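Local coordinates for protein Chains: A (Unidentified, PDB 6ZM9) that cleaves S-adenosyl methionine as a phage-encoded SAM lyase and binds 5'-methylthioadenosine in a pocket that also draws on a neighbouring subunit, at residues Pro25-Glu30 with Asp101-Ser106; Glu97-Phe102 with Tyr121-Glu126. All blocks are in the same frame, centred on the assembly; numbering follows the deposited sequence.

Contact 1. Residues Pro25-Glu30 with Asp101-Ser106; sequences PTYTIE and DFKQES. With PRO (proline), chain E; MTA (5'-deoxy-5'-methylthioadenosine), chain F.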
ATOM      1  N   PRO A  25     -16.667  13.975  -9.860  1.00 16.91           N
ATOM      2  CA  PRO A  25     -15.242  14.176  -9.566  1.00 15.82           C
ATOM      3  C   PRO A  25     -14.989  15.637  -9.209  1.00 15.58           C
ATOM      4  O   PRO A  25     -15.383  16.550  -9.939  1.00 19.30           O
ATOM      5  CB  PRO A  25     -14.550  13.760 -10.870  1.00 16.84           C
ATOM      6  CG  PRO A  25     -15.536  12.857 -11.550  1.00 20.60           C
ATOM      7  CD  PRO A  25     -16.880  13.436 -11.212  1.00 19.09           C
ATOM      8  N   THR A  26     -14.337  15.856  -8.061  1.00 14.82           N
ATOM      9  CA  THR A  26     -14.214  17.205  -7.515  1.00 14.14           C
ATOM     10  C   THR A  26     -12.795  17.594  -7.110  1.00 15.34           C
ATOM     11  O   THR A  26     -12.351  18.704  -7.421  1.00 19.80           O
ATOM     12  CB  THR A  26     -15.178  17.365  -6.327  1.00 16.46           C
ATOM     13  OG1 THR A  26     -16.529  17.122  -6.752  1.00 18.16           O
ATOM     14  CG2 THR A  26     -15.123  18.757  -5.725  1.00 16.98           C
ATOM     15  N   TYR A  27     -12.078  16.715  -6.415  1.00 13.49           N
ATOM     16  CA  TYR A  27     -10.808  17.066  -5.803  1.00 13.08           C
ATOM     17  C   TYR A  27      -9.672  16.256  -6.402  1.00 13.99           C
ATOM     18  O   TYR A  27      -9.889  15.332  -7.195  1.00 14.49           O
ATOM     19  CB  TYR A  27     -10.880  16.835  -4.298  1.00 13.67           C
ATOM     20  CG  TYR A  27     -11.969  17.631  -3.617  1.00 13.47           C
ATOM     21  CD1 TYR A  27     -11.848  19.004  -3.440  1.00 15.42           C
ATOM     22  CD2 TYR A  27     -13.102  17.002  -3.133  1.00 14.86           C
ATOM     23  CE1 TYR A  27     -12.848  19.734  -2.786  1.00 16.15           C
ATOM     24  CE2 TYR A  27     -14.090  17.710  -2.490  1.00 17.09           C
ATOM     25  CZ  TYR A  27     -13.971  19.074  -2.316  1.00 17.08           C
ATOM     26  OH  TYR A  27     -14.981  19.775  -1.656  1.00 21.32           O
ATOM     27  N   THR A  28      -8.446  16.631  -6.013  1.00 13.82           N
ATOM     28  CA  THR A  28      -7.228  15.994  -6.476  1.00 13.38           C
ATOM     29  C   THR A  28      -6.367  15.542  -5.303  1.00 11.81           C
ATOM     30  O   THR A  28      -6.502  16.027  -4.181  1.00 12.72           O
ATOM     31  CB  THR A  28      -6.335  16.949  -7.281  1.00 15.90           C
ATOM     32  OG1 THR A  28      -5.866  17.992  -6.410  1.00 18.19           O
ATOM     33  CG2 THR A  28      -7.060  17.548  -8.453  1.00 19.77           C
ATOM     34  N   ILE A  29      -5.434  14.633  -5.599  1.00 12.64           N
ATOM     35  CA  ILE A  29      -4.510  14.172  -4.569  1.00 12.04           C
ATOM     36  C   ILE A  29      -3.734  15.338  -3.971  1.00 12.46           C
ATOM     37  O   ILE A  29      -3.500  15.375  -2.759  1.00 12.16           O
ATOM     38  CB  ILE A  29      -3.595  13.039  -5.082  1.00 12.40           C
ATOM     39  CG1 ILE A  29      -2.653  12.582  -3.965  1.00 13.29           C
ATOM     40  CG2 ILE A  29      -2.796  13.427  -6.328  1.00 14.47           C
ATOM     41  CD1 ILE A  29      -1.998  11.230  -4.229  1.00 15.22           C
ATOM     42  N   GLU A  30      -3.312  16.305  -4.795  1.00 12.57           N
ATOM     43  CA  GLU A  30      -2.532  17.404  -4.222  1.00 13.47           C
ATOM     44  C   GLU A  30      -3.344  18.216  -3.223  1.00 12.44           C
ATOM     45  O   GLU A  30      -2.785  18.741  -2.248  1.00 12.84           O
ATOM     46  CB  GLU A  30      -1.927  18.306  -5.292  1.00 15.94           C
ATOM     47  CG  GLU A  30      -0.649  19.010  -4.772  1.00 18.99           C
ATOM     48  CD  GLU A  30       0.570  18.088  -4.527  1.00 20.00           C
ATOM     49  OE1 GLU A  30       0.541  16.874  -4.857  1.00 19.87           O
ATOM     50  OE2 GLU A  30       1.588  18.591  -3.995  1.00 24.21           O
ATOM     51  N   ASP A 101     -13.525  18.519   5.227  1.00 12.77           N
ATOM     52  CA  ASP A 101     -12.913  19.415   4.258  1.00 12.96           C
ATOM     53  C   ASP A 101     -13.205  18.975   2.832  1.00 12.71           C
ATOM     54  O   ASP A 101     -13.251  19.810   1.920  1.00 13.97           O
ATOM     55  CB  ASP A 101     -11.402  19.480   4.472  1.00 12.72           C
ATOM     56  CG  ASP A 101     -11.020  20.094   5.813  1.00 13.29           C
ATOM     57  OD1 ASP A 101     -11.917  20.481   6.596  1.00 15.97           O
ATOM     58  OD2 ASP A 101      -9.810  20.156   6.089  1.00 15.95           O
ATOM     59  N   PHE A 102     -13.358  17.671   2.613  1.00 12.53           N
ATOM     60  CA  PHE A 102     -13.634  17.128   1.290  1.00 13.01           C
ATOM     61  C   PHE A 102     -15.085  16.703   1.128  1.00 13.09           C
ATOM     62  O   PHE A 102     -15.430  16.086   0.119  1.00 14.69           O
ATOM     63  CB  PHE A 102     -12.588  16.072   0.938  1.00 13.06           C
ATOM     64  CG  PHE A 102     -11.221  16.673   0.798  1.00 11.52           C
ATOM     65  CD1 PHE A 102     -10.914  17.441  -0.309  1.00 14.07           C
ATOM     66  CD2 PHE A 102     -10.300  16.607   1.825  1.00 10.94           C
ATOM     67  CE1 PHE A 102      -9.692  18.064  -0.426  1.00 14.38           C
ATOM     68  CE2 PHE A 102      -9.060  17.246   1.710  1.00 12.61           C
ATOM     69  CZ  PHE A 102      -8.762  17.966   0.583  1.00 13.36           C
ATOM     70  N   LYS A 103     -15.954  17.106   2.056  1.00 13.12           N
ATOM     71  CA  LYS A 103     -17.399  16.938   1.906  1.00 14.47           C
ATOM     72  C   LYS A 103     -17.776  15.476   1.703  1.00 14.39           C
ATOM     73  O   LYS A 103     -18.676  15.154   0.919  1.00 17.00           O
ATOM     74  CB  LYS A 103     -17.953  17.815   0.782  1.00 16.40           C
ATOM     75  CG  LYS A 103     -17.695  19.292   0.990  1.00 18.13           C
ATOM     76  CD  LYS A 103     -18.312  20.093  -0.144  1.00 23.55           C
ATOM     77  CE  LYS A 103     -18.146  21.577   0.005  1.00 32.00           C
ATOM     78  NZ  LYS A 103     -18.782  22.255  -1.166  1.00 37.26           N
ATOM     79  N   GLN A 104     -17.086  14.589   2.418  1.00 13.22           N
ATOM     80  CA  GLN A 104     -17.224  13.154   2.203  1.00 13.49           C
ATOM     81  C   GLN A 104     -18.271  12.509   3.100  1.00 13.02           C
ATOM     82  O   GLN A 104     -18.461  12.892   4.254  1.00 13.45           O
ATOM     83  CB  GLN A 104     -15.880  12.459   2.453  1.00 12.86           C
ATOM     84  CG  GLN A 104     -14.806  12.894   1.486  1.00 13.47           C
ATOM     85  CD  GLN A 104     -15.130  12.447   0.091  1.00 14.08           C
ATOM     86  OE1 GLN A 104     -15.158  11.251  -0.192  1.00 15.23           O
ATOM     87  NE2 GLN A 104     -15.391  13.397  -0.790  1.00 14.61           N
ATOM     88  N   GLU A 105     -18.904  11.462   2.568  1.00 13.44           N
ATOM     89  CA  GLU A 105     -19.833  10.671   3.365  1.00 14.69           C
ATOM     90  C   GLU A 105     -19.093   9.839   4.401  1.00 13.26           C
ATOM     91  O   GLU A 105     -19.566   9.684   5.535  1.00 15.43           O
ATOM     92  CB  GLU A 105     -20.688   9.749   2.498  0.65 16.85           C
ATOM     93  CG  GLU A 105     -21.777   9.085   3.328  0.65 22.77           C
ATOM     94  CD  GLU A 105     -22.638   8.118   2.555  0.65 25.86           C
ATOM     95  OE1 GLU A 105     -22.110   7.157   1.962  0.65 28.95           O
ATOM     96  OE2 GLU A 105     -23.863   8.316   2.571  0.65 27.51           O
ATOM     97  N   SER A 106     -17.945   9.276   4.026  1.00 14.00           N
ATOM     98  CA  SER A 106     -17.195   8.355   4.872  0.71 15.62           C
ATOM     99  C   SER A 106     -15.706   8.496   4.591  1.00 13.74           C
ATOM    100  O   SER A 106     -15.320   8.591   3.422  1.00 15.83           O
ATOM    101  CB  SER A 106     -17.600   6.925   4.488  0.71 21.32           C
ATOM    102  OG  SER A 106     -16.987   5.939   5.298  0.71 27.22           O
TER
HETATM  103  N   PRO E 204     -16.466   9.888  -2.109  0.84 20.08           N
HETATM  104  CA  PRO E 204     -17.890  10.016  -2.417  0.84 20.00           C
HETATM  105  C   PRO E 204     -18.657  10.851  -1.406  0.84 18.37           C
HETATM  106  O   PRO E 204     -19.672  11.474  -1.747  0.84 20.12           O
HETATM  107  CB  PRO E 204     -18.378   8.571  -2.339  0.84 30.13           C
HETATM  108  CG  PRO E 204     -17.333   7.892  -1.428  0.84 27.28           C
HETATM  109  CD  PRO E 204     -16.242   8.830  -1.115  0.84 26.12           C
HETATM  110  OXT PRO E 204     -18.290  10.889  -0.233  0.84 18.14           O
HETATM  111  CS  MTA F 205     -14.618   5.414   2.270  1.00 14.71           C
HETATM  112  S5' MTA F 205     -14.884   5.858   0.584  1.00 13.84           S
HETATM  113  C5' MTA F 205     -13.264   6.513   0.145  1.00 12.53           C
HETATM  114  C4' MTA F 205     -12.290   5.513  -0.446  1.00 12.04           C
HETATM  115  O4' MTA F 205     -12.071   4.456   0.502  1.00 11.58           O
HETATM  116  C2' MTA F 205     -11.807   3.574  -1.710  1.00 11.25           C
HETATM  117  O2' MTA F 205     -10.548   3.958  -2.238  1.00 11.88           O
HETATM  118  C3' MTA F 205     -12.718   4.804  -1.730  1.00 11.70           C
HETATM  119  O3' MTA F 205     -12.555   5.600  -2.891  1.00 12.81           O
HETATM  120  C1' MTA F 205     -11.702   3.280  -0.206  1.00 11.07           C
HETATM  121  N9  MTA F 205     -12.557   2.185   0.227  1.00 11.14           N
HETATM  122  C8  MTA F 205     -13.884   2.218   0.574  1.00 12.30           C
HETATM  123  N7  MTA F 205     -14.355   1.079   1.022  1.00 13.43           N
HETATM  124  C5  MTA F 205     -13.259   0.227   0.962  1.00 11.51           C
HETATM  125  C6  MTA F 205     -13.067  -1.108   1.368  1.00 13.02           C
HETATM  126  N6  MTA F 205     -14.012  -1.863   1.945  1.00 13.16           N
HETATM  127  N1  MTA F 205     -11.829  -1.638   1.210  1.00 13.22           N
HETATM  128  C2  MTA F 205     -10.861  -0.875   0.689  1.00 12.11           C
HETATM  129  N3  MTA F 205     -10.918   0.394   0.294  1.00 11.08           N
HETATM  130  C4  MTA F 205     -12.152   0.897   0.457  1.00 10.98           C
HETATM  131  O   HOH W   1     -17.106  20.836  -3.385  1.00 32.68           O

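Contact 2. Residues Glu97-Phe102 with Tyr121-Glu126; sequences ELREDF and YSITAE. With PO4 (phosphate ion), chain B.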
ATOM      1  N   GLU A  97     -11.324  15.726  10.224  1.00 12.12           N
ATOM      2  CA  GLU A  97     -11.255  17.001   9.518  1.00 12.02           C
ATOM      3  C   GLU A  97     -11.188  16.797   8.006  1.00 11.69           C
ATOM      4  O   GLU A  97     -11.790  17.564   7.248  1.00 12.67           O
ATOM      5  CB  GLU A  97     -10.096  17.848  10.014  1.00 14.44           C
ATOM      6  CG  GLU A  97     -10.156  19.275   9.469  1.00 16.48           C
ATOM      7  CD  GLU A  97     -11.396  20.053   9.926  1.00 19.08           C
ATOM      8  OE1 GLU A  97     -11.643  20.100  11.147  1.00 22.53           O
ATOM      9  OE2 GLU A  97     -12.129  20.615   9.068  1.00 19.98           O
ATOM     10  N   LEU A  98     -10.462  15.771   7.540  1.00 11.24           N
ATOM     11  CA  LEU A  98     -10.452  15.476   6.107  1.00 11.26           C
ATOM     12  C   LEU A  98     -11.854  15.167   5.595  1.00 11.31           C
ATOM     13  O   LEU A  98     -12.221  15.583   4.492  1.00 12.75           O
ATOM     14  CB  LEU A  98      -9.512  14.304   5.809  1.00 11.70           C
ATOM     15  CG  LEU A  98      -8.023  14.636   5.931  1.00 11.55           C
ATOM     16  CD1 LEU A  98      -7.212  13.348   5.935  1.00 13.31           C
ATOM     17  CD2 LEU A  98      -7.538  15.592   4.855  1.00 13.45           C
ATOM     18  N   ARG A  99     -12.653  14.437   6.383  1.00 10.99           N
ATOM     19  CA  ARG A  99     -14.013  14.136   5.944  1.00 11.07           C
ATOM     20  C   ARG A  99     -14.799  15.420   5.702  1.00 12.39           C
ATOM     21  O   ARG A  99     -15.492  15.556   4.690  1.00 13.65           O
ATOM     22  CB  ARG A  99     -14.751  13.262   6.965  1.00 12.03           C
ATOM     23  CG  ARG A  99     -16.107  12.769   6.415  1.00 12.89           C
ATOM     24  CD  ARG A  99     -17.251  12.780   7.402  1.00 13.66           C
ATOM     25  NE  ARG A  99     -17.477  14.085   8.021  1.00 14.37           N
ATOM     26  CZ  ARG A  99     -18.106  15.118   7.455  1.00 12.69           C
ATOM     27  NH1 ARG A  99     -18.597  15.046   6.221  1.00 13.66           N
ATOM     28  NH2 ARG A  99     -18.227  16.248   8.137  1.00 13.89           N
ATOM     29  N   GLU A 100     -14.728  16.362   6.651  1.00 11.81           N
ATOM     30  CA  GLU A 100     -15.416  17.637   6.488  1.00 12.32           C
ATOM     31  C   GLU A 100     -14.855  18.414   5.303  1.00 13.28           C
ATOM     32  O   GLU A 100     -15.601  18.947   4.475  1.00 13.76           O
ATOM     33  CB  GLU A 100     -15.250  18.472   7.757  1.00 13.88           C
ATOM     34  CG  GLU A 100     -15.743  19.907   7.560  1.00 13.67           C
ATOM     35  CD  GLU A 100     -15.618  20.801   8.781  1.00 15.57           C
ATOM     36  OE1 GLU A 100     -15.705  20.298   9.914  1.00 19.07           O
ATOM     37  OE2 GLU A 100     -15.449  22.034   8.624  1.00 16.62           O
ATOM     38  N   ASP A 101     -13.525  18.519   5.227  1.00 12.77           N
ATOM     39  CA  ASP A 101     -12.913  19.415   4.258  1.00 12.96           C
ATOM     40  C   ASP A 101     -13.205  18.975   2.832  1.00 12.71           C
ATOM     41  O   ASP A 101     -13.251  19.810   1.920  1.00 13.97           O
ATOM     42  CB  ASP A 101     -11.402  19.480   4.472  1.00 12.72           C
ATOM     43  CG  ASP A 101     -11.020  20.094   5.813  1.00 13.29           C
ATOM     44  OD1 ASP A 101     -11.917  20.481   6.596  1.00 15.97           O
ATOM     45  OD2 ASP A 101      -9.810  20.156   6.089  1.00 15.95           O
ATOM     46  N   PHE A 102     -13.358  17.671   2.613  1.00 12.53           N
ATOM     47  CA  PHE A 102     -13.634  17.128   1.290  1.00 13.01           C
ATOM     48  C   PHE A 102     -15.085  16.703   1.128  1.00 13.09           C
ATOM     49  O   PHE A 102     -15.430  16.086   0.119  1.00 14.69           O
ATOM     50  CB  PHE A 102     -12.588  16.072   0.938  1.00 13.06           C
ATOM     51  CG  PHE A 102     -11.221  16.673   0.798  1.00 11.52           C
ATOM     52  CD1 PHE A 102     -10.914  17.441  -0.309  1.00 14.07           C
ATOM     53  CD2 PHE A 102     -10.300  16.607   1.825  1.00 10.94           C
ATOM     54  CE1 PHE A 102      -9.692  18.064  -0.426  1.00 14.38           C
ATOM     55  CE2 PHE A 102      -9.060  17.246   1.710  1.00 12.61           C
ATOM     56  CZ  PHE A 102      -8.762  17.966   0.583  1.00 13.36           C
ATOM     57  N   TYR A 121     -11.810   2.263  11.709  1.00 17.68           N
ATOM     58  CA  TYR A 121     -12.924   3.155  11.936  1.00 21.14           C
ATOM     59  C   TYR A 121     -13.469   3.610  10.600  1.00 16.58           C
ATOM     60  O   TYR A 121     -12.702   3.895   9.674  1.00 16.46           O
ATOM     61  CB  TYR A 121     -12.490   4.457  12.676  1.00 23.78           C
ATOM     62  CG  TYR A 121     -11.764   4.241  13.964  1.00 25.27           C
ATOM     63  CD1 TYR A 121     -12.461   4.005  15.134  1.00 28.13           C
ATOM     64  CD2 TYR A 121     -10.383   4.286  14.016  1.00 29.12           C
ATOM     65  CE1 TYR A 121     -11.802   3.798  16.334  1.00 31.62           C
ATOM     66  CE2 TYR A 121      -9.711   4.073  15.208  1.00 35.76           C
ATOM     67  CZ  TYR A 121     -10.422   3.833  16.370  1.00 35.75           C
ATOM     68  OH  TYR A 121      -9.772   3.625  17.568  1.00 39.13           O
ATOM     69  N   SER A 122     -14.791   3.696  10.501  0.77 16.24           N
ATOM     70  CA  SER A 122     -15.447   4.467   9.437  0.77 16.04           C
ATOM     71  C   SER A 122     -15.949   5.761  10.060  0.77 17.28           C
ATOM     72  O   SER A 122     -16.741   5.708  11.004  0.77 23.20           O
ATOM     73  CB  SER A 122     -16.594   3.659   8.778  0.77 21.39           C
ATOM     74  OG  SER A 122     -17.038   4.320   7.592  0.77 29.94           O
ATOM     75  N   ILE A 123     -15.458   6.884   9.570  1.00 14.33           N
ATOM     76  CA  ILE A 123     -15.856   8.180  10.077  1.00 14.77           C
ATOM     77  C   ILE A 123     -16.957   8.646   9.156  1.00 14.85           C
ATOM     78  O   ILE A 123     -16.698   8.937   7.983  1.00 17.01           O
ATOM     79  CB  ILE A 123     -14.692   9.174  10.098  1.00 14.91           C
ATOM     80  CG1 ILE A 123     -13.591   8.681  11.011  1.00 16.27           C
ATOM     81  CG2 ILE A 123     -15.220  10.537  10.544  1.00 18.49           C
ATOM     82  CD1 ILE A 123     -12.308   9.498  10.933  1.00 21.86           C
ATOM     83  N   THR A 124     -18.188   8.680   9.656  1.00 15.71           N
ATOM     84  CA  THR A 124     -19.360   8.792   8.806  1.00 15.58           C
ATOM     85  C   THR A 124     -20.090  10.088   9.083  1.00 14.93           C
ATOM     86  O   THR A 124     -20.339  10.436  10.243  1.00 16.37           O
ATOM     87  CB  THR A 124     -20.277   7.594   9.031  1.00 23.43           C
ATOM     88  OG1 THR A 124     -19.540   6.403   8.739  1.00 28.28           O
ATOM     89  CG2 THR A 124     -21.469   7.664   8.126  1.00 27.55           C
ATOM     90  N   ALA A 125     -20.456  10.774   8.011  1.00 14.29           N
ATOM     91  CA  ALA A 125     -21.200  12.011   8.128  1.00 14.95           C
ATOM     92  C   ALA A 125     -22.566  11.762   8.749  1.00 15.48           C
ATOM     93  O   ALA A 125     -23.230  10.761   8.466  1.00 17.46           O
ATOM     94  CB  ALA A 125     -21.395  12.597   6.730  1.00 16.07           C
ATOM     95  N   GLU A 126     -23.007  12.708   9.574  1.00 15.57           N
ATOM     96  CA  GLU A 126     -24.300  12.637  10.239  1.00 16.22           C
ATOM     97  C   GLU A 126     -25.338  13.546   9.585  1.00 15.78           C
ATOM     98  O   GLU A 126     -26.258  14.031  10.252  1.00 16.69           O
ATOM     99  CB  GLU A 126     -24.135  12.946  11.723  1.00 17.98           C
ATOM    100  CG  GLU A 126     -23.361  11.889  12.500  1.00 19.24           C
ATOM    101  CD  GLU A 126     -23.157  12.288  13.955  1.00 22.79           C
ATOM    102  OE1 GLU A 126     -24.143  12.411  14.693  1.00 29.34           O
ATOM    103  OE2 GLU A 126     -22.020  12.540  14.377  1.00 24.27           O
TER
HETATM  104  P   PO4 B 201     -19.462  18.727   5.607  0.50 14.69           P
HETATM  105  O1  PO4 B 201     -20.162  17.430   5.258  0.50 17.93           O
HETATM  106  O2  PO4 B 201     -20.545  19.791   5.571  0.50 17.58           O
HETATM  107  O3  PO4 B 201     -18.870  18.610   6.989  0.50 14.47           O
HETATM  108  O4  PO4 B 201     -18.362  19.025   4.600  0.50 16.55           O

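Contact 1. Residues Pro25-Glu30 with Asp101-Ser106
Y27 and F102 meet as a T-shaped pair. The edge of the F102 ring points at the face of Y27, with ring centroids 4.8 Å apart and planes at 86°. F102 CD1 does most of the touching. It sits over the centre of the tyrosine ring, and F102 CD1 comes within 3.5 Å of Y27 CG. The methyl CG2 of T26 lies over the other face, so the phenol is held between a ring edge and a methyl. In Y27, CG stands anti to the carbonyl carbon (chi1 -59°), which swings the ring over the end of helix 84-101. Its far rim reaches the backbone there, with Y27 CE2 3.4 Å from F102 O. The phenol oxygen packs against the methylenes of K103, whose extended chain passes at about a right angle. One water joins the two ends, 2.9 Å from Y27 OH and 3.1 Å from K103 NZ.

A Schellman motif closes the helix: Q104 N returns to R99 O and K103 N to E100 O, with K103 taking the positive phi this needs. Beyond it Q104 folds back at chi2 (-66°). Q104 NE2 gives a nearly straight bond of 2.8 Å to F102 O, arriving from above the carbonyl plane. Q104 OE1 faces the bound proline, 2.7 Å from the ligand N. Backbone E105 N donates a straight hydrogen bond to proline OXT, 2.9 Å. S106 belongs to the methylthioadenosine pocket. The contact is thus apolar at its centre and polar at its margin. F102 O and N20 O, both acceptors of Q104 NE2, probably set the amide's rotation and so present OE1 to the ligand.

Contact 2. Residues Glu97-Phe102 with Tyr121-Glu126
R99 lays its side chain along the end of strand 116-124 and the residues that follow. R99 CD packs on the backbone, 3.8 Å from A125 N and close to I123 O. The branch CG2 of I123 is a looser neighbour, 4.4 Å from R99 CD. A125 lies over one face of the guanidinium, and A125 CB is 3.8 Å from R99 NH1. No hydrogen bond crosses between 97-102 and 121-126.

The edge of the guanidinium takes a phosphate ion, probably from the crystallisation liquor. R99 NH1 bonds phosphate O1 at 3.0 Å, and R99 NH2 bonds phosphate O3 at 2.7 Å. The two bonds make a bidentate grip, with the phosphorus in the guanidinium plane. R99 NH1 also bonds Q104 O, which ties the guanidinium to the turn after the helix. CG of R99 is anti to the backbone N (chi1 -172°), and the chain then bends at chi2 and chi3. These bends carry the aliphatic part past the strand and turn the NH groups to the anion.

Further out, W127 NE1 gives the phosphate another donor. I123 packs on V109 and K96, between strand and helix, while residues 121-124 pair with a strand of the third subunit. The aliphatic part of R99 thus lies on the strand end, while its N-H groups meet a carbonyl and, in this crystal, a phosphate. These bonds should limit the guanidinium's rotation, and the one to Q104 O is the hold that belongs to the protein.

Both contacts use the C-terminal end of helix 84-101 and share D101 and F102. Contact 2 is the more buried. It sets the helix against strand 116-124, at the sheet edge that continues into the third subunit. Contact 1 is only partly buried and joins the turn after the helix to the residues leading into helix 29-43. Their chemistry differs accordingly: ring packing with a water at the margin in contact 1, an arginine over backbone with a bound anion in contact 2. They touch directly, for E105 O lies 2.8 Å from A125 N, a probable hydrogen bond. The turn 103-105 thus lies between the proline site and the strand.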